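Local atomic coordinates of mosquitocidal toxin (Lysinibacillus sphaericus, PDB entry 2VSE), a protein that kills mosquito larvae, probably by modifying host proteins through its ADP-ribosyltransferase domain, with four ricin-B-like lectin domains that are thought to bind carbohydrate. Residues N588-N593 against Y780-Y785. Residues are numbered along the deposited sequence; the frame is centred on the assembly and turned at random.
Sequences NNYSSN and YWYVEY
The rings of Y590 and Y782 lie on each other in an offset stack that forms part of the contact between two ricin-B-like beta-trefoil lectin domains of the toxin, and the pair illustrates how a few side chains can contribute to the meeting of separately folded modules. Y590 sits on the loop between strands 583-587 and 596-601 of one domain; Y782 and E784, two residues apart, reach out from strand 780-786 of the next.

The stacking is close and nearly flat. The ring centroids stand 3.7 Å apart with the planes only 9° from parallel, and the two side chains run alongside each other, pointing opposite ways. CE2 of Y590 therefore lies over the centre of the Y782 ring, while CE1 of Y782 lies over the centre of the Y590 ring. On the opposite face of Y590, ND2 of N588 sits 3.1 Å above the plane, nearer the ring's margin than its middle.

Polar contacts hold the edge and the base of Y590. OE2 of E784 lies at the edge of the Y590 ring, in its plane, and accepts the hydroxyl's hydrogen bond; the OH-OE2 distance of 2.5 Å is very short. E784 brings its carboxylate there on a stretched-out side chain (chi2 171°), while its OE1 forms a salt bridge with R795, which would favour the ionised acid. At the base, an Asx turn shapes the loop: the backbone N of Y590 donates to OD1 of N588 at 2.9 Å, from above the carbonyl plane. The other end of that amide is used as well: ND2 of N588 gives a hydrogen bond to a water 2.7 Å away, and the same water donates to OE2 of E784 over 2.6 Å.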
loop_
_atom_site.group_PDB
_atom_site.type_symbol
_atom_site.label_atom_id
_atom_site.label_comp_id
_atom_site.label_asym_id
_atom_site.label_seq_id
_atom_site.Cartn_x
_atom_site.Cartn_y
_atom_site.Cartn_z
ATOM N N ASN A 588 18.570 19.360 -22.734
ATOM C CA ASN A 588 18.678 17.946 -23.064
ATOM C C ASN A 588 18.817 17.692 -24.553
ATOM O O ASN A 588 18.126 18.303 -25.368
ATOM C CB ASN A 588 17.512 17.134 -22.491
ATOM C CG ASN A 588 17.634 15.629 -22.789
ATOM O OD1 ASN A 588 18.738 15.068 -22.827
ATOM N ND2 ASN A 588 16.494 14.978 -22.984
ATOM N N ASN A 589 19.727 16.784 -24.883
ATOM C CA ASN A 589 19.969 16.364 -26.251
ATOM C C ASN A 589 19.919 14.875 -26.457
ATOM O O ASN A 589 20.116 14.400 -27.577
ATOM C CB ASN A 589 21.352 16.797 -26.681
ATOM C CG ASN A 589 21.348 18.127 -27.306
ATOM O OD1 ASN A 589 20.598 18.378 -28.255
ATOM N ND2 ASN A 589 22.187 19.011 -26.793
ATOM N N TYR A 590 19.713 14.136 -25.374
ATOM C CA TYR A 590 19.759 12.681 -25.406
ATOM C C TYR A 590 21.133 12.136 -25.837
ATOM O O TYR A 590 21.221 11.047 -26.405
ATOM C CB TYR A 590 18.619 12.109 -26.279
ATOM C CG TYR A 590 17.229 12.344 -25.716
ATOM C CD1 TYR A 590 16.673 11.466 -24.785
ATOM C CD2 TYR A 590 16.478 13.458 -26.104
ATOM C CE1 TYR A 590 15.406 11.674 -24.255
ATOM C CE2 TYR A 590 15.214 13.674 -25.594
ATOM C CZ TYR A 590 14.682 12.777 -24.661
ATOM O OH TYR A 590 13.431 12.997 -24.148
ATOM N N SER A 591 22.204 12.885 -25.577
ATOM C CA SER A 591 23.538 12.348 -25.825
ATOM C C SER A 591 24.009 11.525 -24.638
ATOM O O SER A 591 23.472 11.631 -23.528
ATOM C CB SER A 591 24.550 13.422 -26.218
ATOM O OG SER A 591 24.257 14.669 -25.622
ATOM N N SER A 592 24.997 10.678 -24.890
ATOM C CA SER A 592 25.484 9.730 -23.898
ATOM C C SER A 592 25.926 10.356 -22.580
ATOM O O SER A 592 25.691 9.782 -21.528
ATOM C CB SER A 592 26.620 8.893 -24.479
ATOM O OG SER A 592 26.180 8.151 -25.599
ATOM N N ASN A 593 26.554 11.526 -22.630
ATOM C CA ASN A 593 27.042 12.167 -21.408
ATOM C C ASN A 593 25.922 12.775 -20.553
ATOM O O ASN A 593 26.178 13.341 -19.489
ATOM C CB ASN A 593 28.106 13.212 -21.743
ATOM C CG ASN A 593 27.562 14.326 -22.589
ATOM O OD1 ASN A 593 27.027 14.095 -23.673
ATOM N ND2 ASN A 593 27.677 15.546 -22.093
ATOM N N TYR A 780 11.730 11.264 -36.340
ATOM C CA TYR A 780 11.713 10.751 -34.971
ATOM C C TYR A 780 11.301 11.814 -33.977
ATOM O O TYR A 780 11.679 12.970 -34.104
ATOM C CB TYR A 780 13.069 10.165 -34.590
ATOM C CG TYR A 780 13.235 8.764 -35.112
ATOM C CD1 TYR A 780 12.689 7.674 -34.431
ATOM C CD2 TYR A 780 13.915 8.525 -36.313
ATOM C CE1 TYR A 780 12.817 6.394 -34.926
ATOM C CE2 TYR A 780 14.059 7.250 -36.808
ATOM C CZ TYR A 780 13.504 6.188 -36.115
ATOM O OH TYR A 780 13.644 4.919 -36.607
ATOM N N TRP A 781 10.508 11.423 -32.987
ATOM C CA TRP A 781 9.981 12.379 -32.019
ATOM C C TRP A 781 10.118 11.795 -30.614
ATOM O O TRP A 781 9.866 10.596 -30.397
ATOM C CB TRP A 781 8.513 12.688 -32.339
ATOM C CG TRP A 781 8.348 13.192 -33.767
ATOM C CD1 TRP A 781 8.175 12.432 -34.883
ATOM C CD2 TRP A 781 8.381 14.558 -34.218
ATOM N NE1 TRP A 781 8.103 13.234 -35.995
ATOM C CE2 TRP A 781 8.221 14.540 -35.618
ATOM C CE3 TRP A 781 8.531 15.792 -33.570
ATOM C CZ2 TRP A 781 8.190 15.704 -36.390
ATOM C CZ3 TRP A 781 8.512 16.961 -34.341
ATOM C CH2 TRP A 781 8.335 16.904 -35.732
ATOM N N TYR A 782 10.556 12.625 -29.671
ATOM C CA TYR A 782 10.502 12.261 -28.262
ATOM C C TYR A 782 9.140 12.683 -27.740
ATOM O O TYR A 782 8.639 13.787 -28.070
ATOM C CB TYR A 782 11.587 12.973 -27.458
ATOM C CG TYR A 782 12.982 12.717 -27.970
ATOM C CD1 TYR A 782 13.649 11.509 -27.694
ATOM C CD2 TYR A 782 13.634 13.669 -28.749
ATOM C CE1 TYR A 782 14.937 11.276 -28.184
ATOM C CE2 TYR A 782 14.910 13.445 -29.227
ATOM C CZ TYR A 782 15.551 12.262 -28.952
ATOM O OH TYR A 782 16.827 12.091 -29.430
ATOM N N VAL A 783 8.533 11.804 -26.948
ATOM C CA VAL A 783 7.278 12.107 -26.295
ATOM C C VAL A 783 7.555 12.216 -24.794
ATOM O O VAL A 783 7.893 11.247 -24.142
ATOM C CB VAL A 783 6.209 11.047 -26.664
ATOM C CG1 VAL A 783 4.884 11.349 -26.029
ATOM C CG2 VAL A 783 6.056 10.965 -28.177
ATOM N N GLU A 784 7.438 13.420 -24.253
ATOM C CA GLU A 784 7.923 13.699 -22.897
ATOM C C GLU A 784 6.786 14.206 -22.039
ATOM O O GLU A 784 6.157 15.203 -22.381
ATOM C CB GLU A 784 9.048 14.740 -22.941
ATOM C CG GLU A 784 10.212 14.362 -23.870
ATOM C CD GLU A 784 11.240 15.485 -24.085
ATOM O OE1 GLU A 784 10.956 16.668 -23.779
ATOM O OE2 GLU A 784 12.359 15.165 -24.557
ATOM N N TYR A 785 6.516 13.512 -20.937
ATOM C CA TYR A 785 5.505 13.936 -20.011
ATOM C C TYR A 785 6.013 15.106 -19.177
ATOM O O TYR A 785 7.121 15.059 -18.647
ATOM C CB TYR A 785 5.068 12.788 -19.083
ATOM C CG TYR A 785 3.889 13.187 -18.214
ATOM C CD1 TYR A 785 2.635 13.445 -18.787
ATOM C CD2 TYR A 785 4.027 13.362 -16.851
ATOM C CE1 TYR A 785 1.545 13.838 -18.018
ATOM C CE2 TYR A 785 2.941 13.768 -16.063
ATOM C CZ TYR A 785 1.706 13.998 -16.666
ATOM O OH TYR A 785 0.622 14.378 -15.922
HETATM O O HOH W 1 14.248 16.443 -23.284
#